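PDB 4G2C: DyP2 from Amycolatopsis sp. ATCC 39116, which is a haem-containing dye peroxidase of a lignin-reactive bacterium and probably uses hydrogen peroxide to oxidise dyes and other substrates. Local coordinates for residues D52-Q55 / P56-K60; P485-A488 / F489-S492; T36-W40 / K41-G45; P246-P249 / L250-L254; K142-V145 / E146-D150. One frame throughout, in Å; residues are numbered along the deposited sequence.

Contact 1 (D52-Q55 / P56-K60); sequences DELQ and PNILK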
# COMPACT_ATOMS: atom_id res chain seq x y z
N ASP A 52 14.29 -5.75 -18.13
CA ASP A 52 15.50 -6.47 -17.76
C ASP A 52 16.26 -5.72 -16.69
O ASP A 52 17.06 -6.30 -15.96
CB ASP A 52 16.44 -6.66 -18.97
CG ASP A 52 15.93 -7.69 -19.96
OD1 ASP A 52 15.23 -8.63 -19.51
OD2 ASP A 52 16.22 -7.56 -21.17
N GLU A 53 16.01 -4.41 -16.60
CA GLU A 53 16.75 -3.59 -15.65
C GLU A 53 15.90 -3.08 -14.49
O GLU A 53 16.37 -2.34 -13.64
CB GLU A 53 17.42 -2.43 -16.38
CG GLU A 53 18.40 -2.86 -17.46
CD GLU A 53 19.69 -3.44 -16.90
OE1 GLU A 53 19.80 -3.62 -15.66
OE2 GLU A 53 20.61 -3.73 -17.69
N LEU A 54 14.65 -3.51 -14.44
CA LEU A 54 13.73 -3.08 -13.39
C LEU A 54 13.70 -4.08 -12.26
O LEU A 54 13.66 -5.29 -12.49
CB LEU A 54 12.30 -2.93 -13.95
CG LEU A 54 11.34 -2.19 -13.02
CD1 LEU A 54 11.59 -0.68 -13.09
CD2 LEU A 54 9.88 -2.51 -13.33
N GLN A 55 13.66 -3.58 -11.02
CA GLN A 55 13.42 -4.44 -9.87
C GLN A 55 12.02 -5.04 -9.90
O GLN A 55 11.10 -4.43 -10.43
CB GLN A 55 13.60 -3.67 -8.55
CG GLN A 55 15.01 -3.18 -8.26
CD GLN A 55 15.10 -2.58 -6.88
OE1 GLN A 55 14.57 -3.15 -5.92
NE2 GLN A 55 15.73 -1.43 -6.76
N PRO A 56 11.87 -6.25 -9.32
CA PRO A 56 10.57 -6.88 -9.04
C PRO A 56 9.76 -6.07 -8.02
O PRO A 56 10.28 -5.14 -7.37
CB PRO A 56 10.97 -8.22 -8.41
CG PRO A 56 12.39 -8.45 -8.78
CD PRO A 56 13.00 -7.09 -8.89
N ASN A 57 8.49 -6.44 -7.88
CA ASN A 57 7.59 -5.89 -6.87
C ASN A 57 7.00 -4.53 -7.27
O ASN A 57 6.14 -4.00 -6.57
CB ASN A 57 8.26 -5.82 -5.49
CG ASN A 57 7.25 -5.70 -4.35
OD1 ASN A 57 6.15 -6.26 -4.40
ND2 ASN A 57 7.62 -4.96 -3.32
N ILE A 58 7.46 -3.98 -8.39
CA ILE A 58 7.03 -2.64 -8.78
C ILE A 58 5.83 -2.69 -9.73
O ILE A 58 4.74 -2.28 -9.36
CB ILE A 58 8.19 -1.79 -9.35
CG1 ILE A 58 9.27 -1.57 -8.27
CG2 ILE A 58 7.68 -0.45 -9.83
CD1 ILE A 58 10.64 -1.08 -8.81
N LEU A 59 6.03 -3.19 -10.94
CA LEU A 59 4.93 -3.31 -11.91
C LEU A 59 3.95 -4.43 -11.52
O LEU A 59 2.81 -4.48 -11.98
CB LEU A 59 5.46 -3.54 -13.33
CG LEU A 59 6.21 -2.44 -14.09
CD1 LEU A 59 6.73 -2.98 -15.40
CD2 LEU A 59 5.33 -1.19 -14.35
N LYS A 60 4.40 -5.33 -10.65
CA LYS A 60 3.60 -6.47 -10.21
C LYS A 60 4.10 -6.90 -8.84
O LYS A 60 5.28 -7.18 -8.68
CB LYS A 60 3.80 -7.62 -11.20
CG LYS A 60 3.22 -8.96 -10.75
CD LYS A 60 1.88 -9.15 -11.36
CE LYS A 60 1.21 -10.42 -10.89
NZ LYS A 60 -0.26 -10.22 -10.95
O HOH W 1 8.54 -4.86 -11.03
O HOH W 2 11.86 -3.67 -5.47
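Q55 sits at the middle of this loop, between L54 and P56 in the chain, and I58 and L59 fold back onto the first two of them. L54 turns its methyl CD2 onto the flank of L59, 3.7 Å from L59 CG and 3.8 Å from L59 CD1, and the two leucines cross at about a right angle. The tip of I58, CD1, comes alongside the glutamine stem, 3.9 Å from Q55 CB, while the same methyl lies near the Q55 carbonyl oxygen. With chi1 of I58 at -64°, CG1 stands beside its own backbone N, and the extended arm reaches back to Q55. A water bridges that carbonyl oxygen to L59 further along the loop: it donates to Q55 O at 2.7 Å and accepts from L59 N at 3.0 Å. The segment 52-60 carries the chain out of helix 45-53 towards strand 66-74, within the alpha+beta barrel domain of the DyP family. P56 keeps the chain extended, its ring against H97 of helix 94-107, and N57 then bends it with a positive phi of 81°. A second water links the side-chain amide of Q55 to the backbone just after it, donating to Q55 OE1 at 2.8 Å and to P56 O at 2.9 Å. On the other branch of the amide, Q55 NE2 is satisfied by P485 O and V117 O. N57 OD1 accepts from H62 N.

Contact 2 (P485-A488 / F489-S492); sequences PSLA and FLRS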
# COMPACT_ATOMS: atom_id res chain seq x y z
N PRO A 485 16.14 2.10 -7.33
CA PRO A 485 16.81 2.40 -8.60
C PRO A 485 16.86 1.19 -9.51
O PRO A 485 16.52 0.07 -9.11
CB PRO A 485 18.22 2.78 -8.17
CG PRO A 485 18.42 2.05 -6.89
CD PRO A 485 17.09 2.01 -6.21
N SER A 486 17.27 1.42 -10.75
CA SER A 486 17.38 0.36 -11.74
C SER A 486 18.53 -0.57 -11.38
O SER A 486 19.48 -0.17 -10.69
CB SER A 486 17.61 0.96 -13.12
OG SER A 486 18.88 1.60 -13.15
N LEU A 487 18.44 -1.81 -11.86
CA LEU A 487 19.52 -2.78 -11.66
C LEU A 487 20.85 -2.33 -12.27
O LEU A 487 21.90 -2.53 -11.68
CB LEU A 487 19.14 -4.16 -12.19
CG LEU A 487 17.93 -4.83 -11.52
CD1 LEU A 487 17.67 -6.23 -12.10
CD2 LEU A 487 18.08 -4.87 -10.01
N ALA A 488 20.79 -1.72 -13.46
CA ALA A 488 21.99 -1.21 -14.12
C ALA A 488 22.69 -0.14 -13.28
O ALA A 488 23.91 -0.06 -13.25
CB ALA A 488 21.65 -0.68 -15.52
N PHE A 489 21.91 0.68 -12.57
CA PHE A 489 22.52 1.64 -11.67
C PHE A 489 23.30 0.93 -10.58
O PHE A 489 24.45 1.28 -10.29
CB PHE A 489 21.48 2.56 -11.02
CG PHE A 489 22.03 3.32 -9.85
CD1 PHE A 489 22.79 4.48 -10.05
CD2 PHE A 489 21.82 2.88 -8.55
CE1 PHE A 489 23.30 5.18 -8.97
CE2 PHE A 489 22.33 3.57 -7.47
CZ PHE A 489 23.07 4.71 -7.68
N LEU A 490 22.67 -0.05 -9.96
CA LEU A 490 23.28 -0.76 -8.84
C LEU A 490 24.57 -1.48 -9.26
O LEU A 490 25.56 -1.48 -8.53
CB LEU A 490 22.28 -1.74 -8.21
CG LEU A 490 21.02 -1.13 -7.60
CD1 LEU A 490 20.09 -2.21 -7.07
CD2 LEU A 490 21.33 -0.10 -6.50
N ARG A 491 24.56 -2.08 -10.45
CA ARG A 491 25.75 -2.75 -10.99
C ARG A 491 26.86 -1.73 -11.30
O ARG A 491 28.05 -2.04 -11.18
CB ARG A 491 25.42 -3.56 -12.25
CG ARG A 491 24.44 -4.72 -12.08
CD ARG A 491 24.48 -5.68 -13.29
NE ARG A 491 24.26 -4.98 -14.56
CZ ARG A 491 23.05 -4.65 -15.03
NH1 ARG A 491 21.98 -4.95 -14.32
NH2 ARG A 491 22.92 -4.01 -16.19
N SER A 492 26.47 -0.52 -11.69
CA SER A 492 27.43 0.51 -12.12
C SER A 492 28.21 1.15 -10.97
O SER A 492 29.11 1.96 -11.20
CB SER A 492 26.71 1.60 -12.91
OG SER A 492 26.02 2.50 -12.04
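S486 caps helix 487-491, close to the C-terminus: the backbone N of F489 donates to S486 OG at 3.2 Å with an N-H...O angle of 151°, which makes the serine the N-cap. A chi1 of 66° sets OG between the serine's own backbone N and carbonyl carbon, turned forward to F489 N, and the same OG is hydrogen-bonded to D257. Without the hydroxyl, as with an alanine here, F489 N is likely to be left uncapped at the helix start and D257 OD2 to lose this mate. Regular helical bonds follow: L490 N donates to S486 O, and R491 N donates to L487 O at 3.0 Å. At the far end S492 N reaches A488 O, and the hydroxyl of S492 turns back to give F489 O a short bond of 2.6 Å. R491 bends at chi3 and lays its guanidinium over the backbone of A488, whose CA lies 3.4 Å from the plane, towards the rim of that face. NH2 also touches A488 CB and makes a salt bridge with E53, so the charged end ties this helix to helix 45-53. Apolar packing within the segment centres on P485, which touches F489 and L490. P485 and L490 meet at about a right angle, while the proline slants across the F489 side chain, with P485 CB 3.6 Å from F489 CD2. On the leucine side, P485 CG rests 3.6 Å from L490 CD2.

Contact 3 (T36-W40 / K41-G45); sequences TTLSW and KSATG
K41 lies across the indole of W40, and the two side chains run obliquely to each other. Lysine CG does the touching: it stands over the centre of one face, 3.7 Å from the centroid of the six-membered ring and 18° off the ring normal, a CH-pi contact. Further along, K41 CE reaches W40 CZ2 at 3.8 Å. The tryptophan is folded towards the lysine by a chi1 of 80°, which sets its CG between the backbone N and the carbonyl carbon and brings W40 CG within 3.3 Å of K41 N. The backbone that carries the pair makes a type I beta turn: S42 N donates to S39 O at 3.2 Å, with the donor well above the carbonyl plane. Two smaller pairs flank it. S42 OG lies 3.7 Å from S39 CB, and L38 sends its methyl CD1 to A43 CB at 3.8 Å. L38 and W40 both also rest on L51 of helix 45-53, which this loop precedes, so the turn is anchored on the helix that follows it. Reduced to a serine at this position, W40 would probably leave the K41 methylenes without a flat surface to lie on and open a gap beside L51. E229 takes hydrogen bonds from K41 N and, weakly, W40 N. The lysine thus serves two chemistries on a surface loop: its methylenes meet the ring through dispersion, while the charge at NZ is answered by a salt bridge to E102.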
# COMPACT_ATOMS: atom_id res chain seq x y z
N THR A 36 0.67 4.35 -21.42
CA THR A 36 -0.33 3.29 -21.28
C THR A 36 0.25 2.11 -20.52
O THR A 36 1.37 2.18 -20.00
CB THR A 36 -0.84 2.76 -22.65
OG1 THR A 36 0.26 2.19 -23.38
CG2 THR A 36 -1.42 3.87 -23.46
N THR A 37 -0.51 1.03 -20.47
CA THR A 37 -0.04 -0.21 -19.90
C THR A 37 0.90 -0.88 -20.88
O THR A 37 0.96 -0.51 -22.05
CB THR A 37 -1.21 -1.17 -19.59
OG1 THR A 37 -1.94 -1.41 -20.79
CG2 THR A 37 -2.14 -0.57 -18.54
N LEU A 38 1.63 -1.88 -20.39
CA LEU A 38 2.58 -2.60 -21.21
C LEU A 38 2.23 -4.08 -21.33
O LEU A 38 1.85 -4.72 -20.35
CB LEU A 38 3.99 -2.46 -20.64
CG LEU A 38 5.03 -3.40 -21.23
CD1 LEU A 38 5.63 -2.83 -22.55
CD2 LEU A 38 6.12 -3.67 -20.20
N SER A 39 2.34 -4.62 -22.54
CA SER A 39 2.20 -6.06 -22.76
C SER A 39 3.59 -6.67 -22.59
O SER A 39 4.40 -6.68 -23.52
CB SER A 39 1.63 -6.34 -24.16
OG SER A 39 0.53 -5.47 -24.45
N TRP A 40 3.87 -7.16 -21.38
CA TRP A 40 5.23 -7.59 -21.06
C TRP A 40 5.70 -8.77 -21.92
O TRP A 40 6.89 -8.91 -22.19
CB TRP A 40 5.39 -7.88 -19.56
CG TRP A 40 4.89 -9.22 -19.10
CD1 TRP A 40 3.65 -9.50 -18.56
CD2 TRP A 40 5.61 -10.47 -19.10
NE1 TRP A 40 3.56 -10.84 -18.25
CE2 TRP A 40 4.75 -11.45 -18.56
CE3 TRP A 40 6.90 -10.84 -19.51
CZ2 TRP A 40 5.14 -12.80 -18.43
CZ3 TRP A 40 7.29 -12.19 -19.37
CH2 TRP A 40 6.40 -13.14 -18.83
N LYS A 41 4.77 -9.59 -22.38
CA LYS A 41 5.15 -10.78 -23.12
C LYS A 41 5.59 -10.48 -24.55
O LYS A 41 6.29 -11.28 -25.16
CB LYS A 41 3.99 -11.78 -23.15
CG LYS A 41 3.72 -12.46 -21.81
CD LYS A 41 2.68 -13.55 -21.95
CE LYS A 41 2.48 -14.32 -20.64
NZ LYS A 41 1.51 -15.45 -20.79
N SER A 42 5.19 -9.34 -25.09
CA SER A 42 5.53 -9.03 -26.47
C SER A 42 6.26 -7.71 -26.56
O SER A 42 6.43 -7.15 -27.64
CB SER A 42 4.27 -9.03 -27.36
OG SER A 42 3.40 -7.97 -27.00
N ALA A 43 6.71 -7.20 -25.42
CA ALA A 43 7.54 -6.01 -25.38
C ALA A 43 8.82 -6.23 -26.18
O ALA A 43 9.42 -7.31 -26.13
CB ALA A 43 7.87 -5.63 -23.93
N THR A 44 9.25 -5.21 -26.91
CA THR A 44 10.55 -5.26 -27.58
C THR A 44 11.34 -3.97 -27.36
O THR A 44 10.88 -3.05 -26.68
CB THR A 44 10.44 -5.51 -29.12
OG1 THR A 44 9.85 -4.37 -29.77
CG2 THR A 44 9.63 -6.77 -29.42
N GLY A 45 12.53 -3.93 -27.95
CA GLY A 45 13.40 -2.77 -27.87
C GLY A 45 13.53 -2.25 -26.46
O GLY A 45 13.72 -3.01 -25.50

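Contact 4 (P246-P249 / L250-L254); sequences PSAP and LEQVL. With ACT (acetate ion), chain B.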
# COMPACT_ATOMS: atom_id res chain seq x y z
N PRO A 246 -9.07 -0.98 -14.13
CA PRO A 246 -7.94 -0.89 -13.19
C PRO A 246 -6.60 -0.56 -13.86
O PRO A 246 -5.58 -0.41 -13.17
CB PRO A 246 -7.90 -2.30 -12.58
CG PRO A 246 -8.39 -3.19 -13.71
CD PRO A 246 -9.37 -2.37 -14.51
N SER A 247 -6.60 -0.46 -15.19
CA SER A 247 -5.41 -0.07 -15.97
C SER A 247 -4.74 1.16 -15.38
O SER A 247 -5.40 2.08 -14.91
CB SER A 247 -5.78 0.27 -17.42
OG SER A 247 -6.40 -0.82 -18.07
N ALA A 248 -3.42 1.18 -15.44
CA ALA A 248 -2.68 2.37 -15.08
C ALA A 248 -1.49 2.45 -16.02
O ALA A 248 -0.83 1.45 -16.27
CB ALA A 248 -2.22 2.31 -13.63
N PRO A 249 -1.24 3.65 -16.57
CA PRO A 249 -0.10 3.84 -17.47
C PRO A 249 1.21 3.63 -16.69
O PRO A 249 1.24 3.85 -15.48
CB PRO A 249 -0.24 5.32 -17.86
CG PRO A 249 -1.01 5.96 -16.71
CD PRO A 249 -1.98 4.89 -16.30
N LEU A 250 2.28 3.23 -17.38
CA LEU A 250 3.58 3.09 -16.74
C LEU A 250 4.03 4.36 -16.01
O LEU A 250 4.68 4.28 -14.96
CB LEU A 250 4.64 2.67 -17.75
CG LEU A 250 4.44 1.31 -18.41
CD1 LEU A 250 5.63 0.98 -19.31
CD2 LEU A 250 4.24 0.24 -17.35
N GLU A 251 3.70 5.53 -16.55
CA GLU A 251 4.09 6.78 -15.89
C GLU A 251 3.48 6.93 -14.49
O GLU A 251 3.86 7.83 -13.74
CB GLU A 251 3.70 7.99 -16.74
CG GLU A 251 2.19 8.20 -16.83
CD GLU A 251 1.81 9.22 -17.89
OE1 GLU A 251 2.69 9.97 -18.35
OE2 GLU A 251 0.62 9.27 -18.28
N GLN A 252 2.51 6.10 -14.14
CA GLN A 252 1.90 6.20 -12.81
C GLN A 252 2.74 5.49 -11.72
O GLN A 252 2.35 5.45 -10.56
CB GLN A 252 0.46 5.69 -12.80
CG GLN A 252 -0.36 6.21 -11.61
CD GLN A 252 -1.84 6.37 -11.92
OE1 GLN A 252 -2.22 6.67 -13.05
NE2 GLN A 252 -2.68 6.17 -10.91
N VAL A 253 3.89 4.94 -12.10
CA VAL A 253 4.72 4.24 -11.13
C VAL A 253 6.20 4.36 -11.49
O VAL A 253 7.04 4.50 -10.60
CB VAL A 253 4.30 2.75 -10.97
CG1 VAL A 253 4.53 1.98 -12.27
CG2 VAL A 253 5.03 2.11 -9.81
N LEU A 254 6.53 4.33 -12.78
CA LEU A 254 7.93 4.34 -13.18
C LEU A 254 8.49 5.75 -13.36
O LEU A 254 7.79 6.67 -13.79
CB LEU A 254 8.13 3.56 -14.47
CG LEU A 254 7.78 2.08 -14.45
CD1 LEU A 254 8.08 1.44 -15.81
CD2 LEU A 254 8.55 1.36 -13.34
C ACT B . -5.24 -1.57 -21.15
O ACT B . -5.46 -2.38 -20.21
OXT ACT B . -5.85 -0.47 -21.15
CH3 ACT B . -4.28 -1.93 -22.23
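P249 and Q252 are joined by an i+3 to i backbone hydrogen bond: Q252 N donates to P249 O at 2.9 Å and 160°, approaching from 50° out of the carbonyl plane. The turn is extended by L250 O, which takes two donors, V253 N at 3.0 Å and L254 N at 2.9 Å. Around this short coil the proline ring is the shared surface. E251 presents its CG alongside the ring, 3.9 Å from P249 CB, and the extended glutamate chain lies along it, with E251 OE2 4.0 Å from P249 CG. Q252 crosses the proline obliquely. Its CG is anti to the backbone N (chi1 -160°), and a bend at chi2 brings OE1 to 3.7 Å from P249 CD. Q252 CB meanwhile sits against P249 O at 3.3 Å. Q252 NE2 is hydrogen-bonded to the carbonyls of L372 and R369, which probably fixes the rotation of the amide. A248 CB adds a looser touch on Q252 CB. L250 points away from this group and packs on L59. The i+3 to i bond is that of a 3-10 turn, here the short 3-10 segment 250-252 in the loop between helix 228-237 and strand 255-256, where the Q252 side chain and the haem have their nearest atoms about 9 Å apart.

Contact 5 (K142-V145 / E146-D150); sequences KAAV and EKLAD. With ACT (acetate ion), chain C; ACT (acetate ion), chain M.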
# COMPACT_ATOMS: atom_id res chain seq x y z
N LYS A 142 10.51 12.67 7.61
CA LYS A 142 10.49 13.44 8.85
C LYS A 142 9.99 14.86 8.60
O LYS A 142 9.37 15.47 9.47
CB LYS A 142 11.86 13.50 9.51
CG LYS A 142 12.39 12.17 9.97
CD LYS A 142 13.83 12.31 10.45
CE LYS A 142 14.33 11.00 11.01
NZ LYS A 142 14.93 10.15 9.94
N ALA A 143 10.25 15.39 7.40
CA ALA A 143 9.83 16.75 7.05
C ALA A 143 8.38 16.83 6.63
O ALA A 143 7.83 17.92 6.51
CB ALA A 143 10.71 17.30 5.93
N ALA A 144 7.77 15.68 6.38
CA ALA A 144 6.39 15.61 5.92
C ALA A 144 5.40 15.62 7.09
O ALA A 144 4.20 15.69 6.90
CB ALA A 144 6.21 14.36 5.08
N VAL A 145 5.93 15.54 8.31
CA VAL A 145 5.11 15.36 9.49
C VAL A 145 3.97 16.38 9.63
O VAL A 145 2.82 16.03 9.93
CB VAL A 145 5.97 15.35 10.77
CG1 VAL A 145 5.14 15.70 11.98
CG2 VAL A 145 6.64 13.99 10.94
N GLU A 146 4.28 17.65 9.41
CA GLU A 146 3.27 18.67 9.54
C GLU A 146 2.14 18.52 8.52
O GLU A 146 0.97 18.53 8.89
CB GLU A 146 3.88 20.07 9.45
CG GLU A 146 3.42 20.99 10.54
CD GLU A 146 3.83 22.43 10.30
OE1 GLU A 146 5.03 22.76 10.52
OE2 GLU A 146 2.96 23.24 9.90
N LYS A 147 2.48 18.36 7.25
CA LYS A 147 1.41 18.37 6.24
C LYS A 147 0.52 17.12 6.28
O LYS A 147 -0.63 17.16 5.84
CB LYS A 147 1.98 18.61 4.84
CG LYS A 147 2.68 17.40 4.25
CD LYS A 147 3.28 17.74 2.88
CE LYS A 147 4.04 16.56 2.32
NZ LYS A 147 4.75 16.90 1.04
N LEU A 148 1.03 16.03 6.85
CA LEU A 148 0.29 14.77 6.94
C LEU A 148 -0.45 14.65 8.27
O LEU A 148 -1.23 13.70 8.48
CB LEU A 148 1.23 13.58 6.77
CG LEU A 148 2.02 13.55 5.46
CD1 LEU A 148 3.01 12.38 5.44
CD2 LEU A 148 1.08 13.50 4.27
N ALA A 149 -0.19 15.61 9.16
CA ALA A 149 -0.67 15.56 10.54
C ALA A 149 -0.18 14.32 11.26
O ALA A 149 -0.90 13.74 12.07
CB ALA A 149 -2.22 15.69 10.60
N ASP A 150 1.04 13.89 10.95
CA ASP A 150 1.68 12.76 11.63
C ASP A 150 2.07 13.11 13.06
O ASP A 150 2.27 14.28 13.41
CB ASP A 150 2.96 12.34 10.89
CG ASP A 150 2.69 11.38 9.74
OD1 ASP A 150 1.60 10.74 9.69
OD2 ASP A 150 3.58 11.27 8.87
C ACT C . 7.98 16.52 2.67
O ACT C . 8.77 15.51 2.62
OXT ACT C . 6.79 16.33 2.30
CH3 ACT C . 8.41 17.89 3.14
C ACT M . 0.87 17.31 -0.84
O ACT M . 1.84 17.39 -0.04
OXT ACT M . 0.30 18.38 -1.17
CH3 ACT M . 0.40 16.02 -1.41
O HOH W 3 5.40 18.93 6.45
O HOH W 4 7.19 18.77 9.35
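L148 lies back onto A144, just before the short, weakly bonded helix 145-148. Its CB starts 3.6 Å from A144 O, and CG comes closer, 3.4 Å from the same oxygen. With CG anti to the carbonyl carbon (chi1 -58°), the branch runs back towards A144, and CD1 ends 3.8 Å from A144 CB. Beyond these two residues the leucine packs against F416 and Q420 of helix 416-424 and Y481 of strand 474-484, the nearest atoms of its side chain and the haem about 8 Å apart. The same pair is also joined by the backbone: L148 N donates to A144 O at 3.2 Å, nearly in line with the C=O bond. Helix 145-148 then closes in a Schellman motif, in which A149 takes a positive phi of 58°. D150 N reaches back to V145 O at 3.0 Å, in the carbonyl plane, and A149 N bonds to E146 O. The turn brings D150 CB obliquely against V145 CG2 at 4.0 Å, while the D150 carboxylate leaves for R274 and Q446. On the outer side, water joins A143 O, to which it donates at 2.6 Å, to K147 N.

Along the chain the contacts come in the order 3, 1, 5, 4, 2, yet four of them gather in one region. Contact 1 lies in the middle, its centre about 12 Å from that of contact 2 and about 13 Å from those of contacts 3 and 4. Contact 3 leads into helix 45-53, contact 1 leaves its end, and contact 2 is the C-terminal helix bound there through E53. Contact 4 packs its leucines and V253 on L54, I58 and L59, and meets contact 3 through L250 and T36. The N- and C-terminal parts of the chain are thus held together. Contact 5 stands apart, its centre about 26 Å from that of contact 4, the nearest, beside strand 474-484.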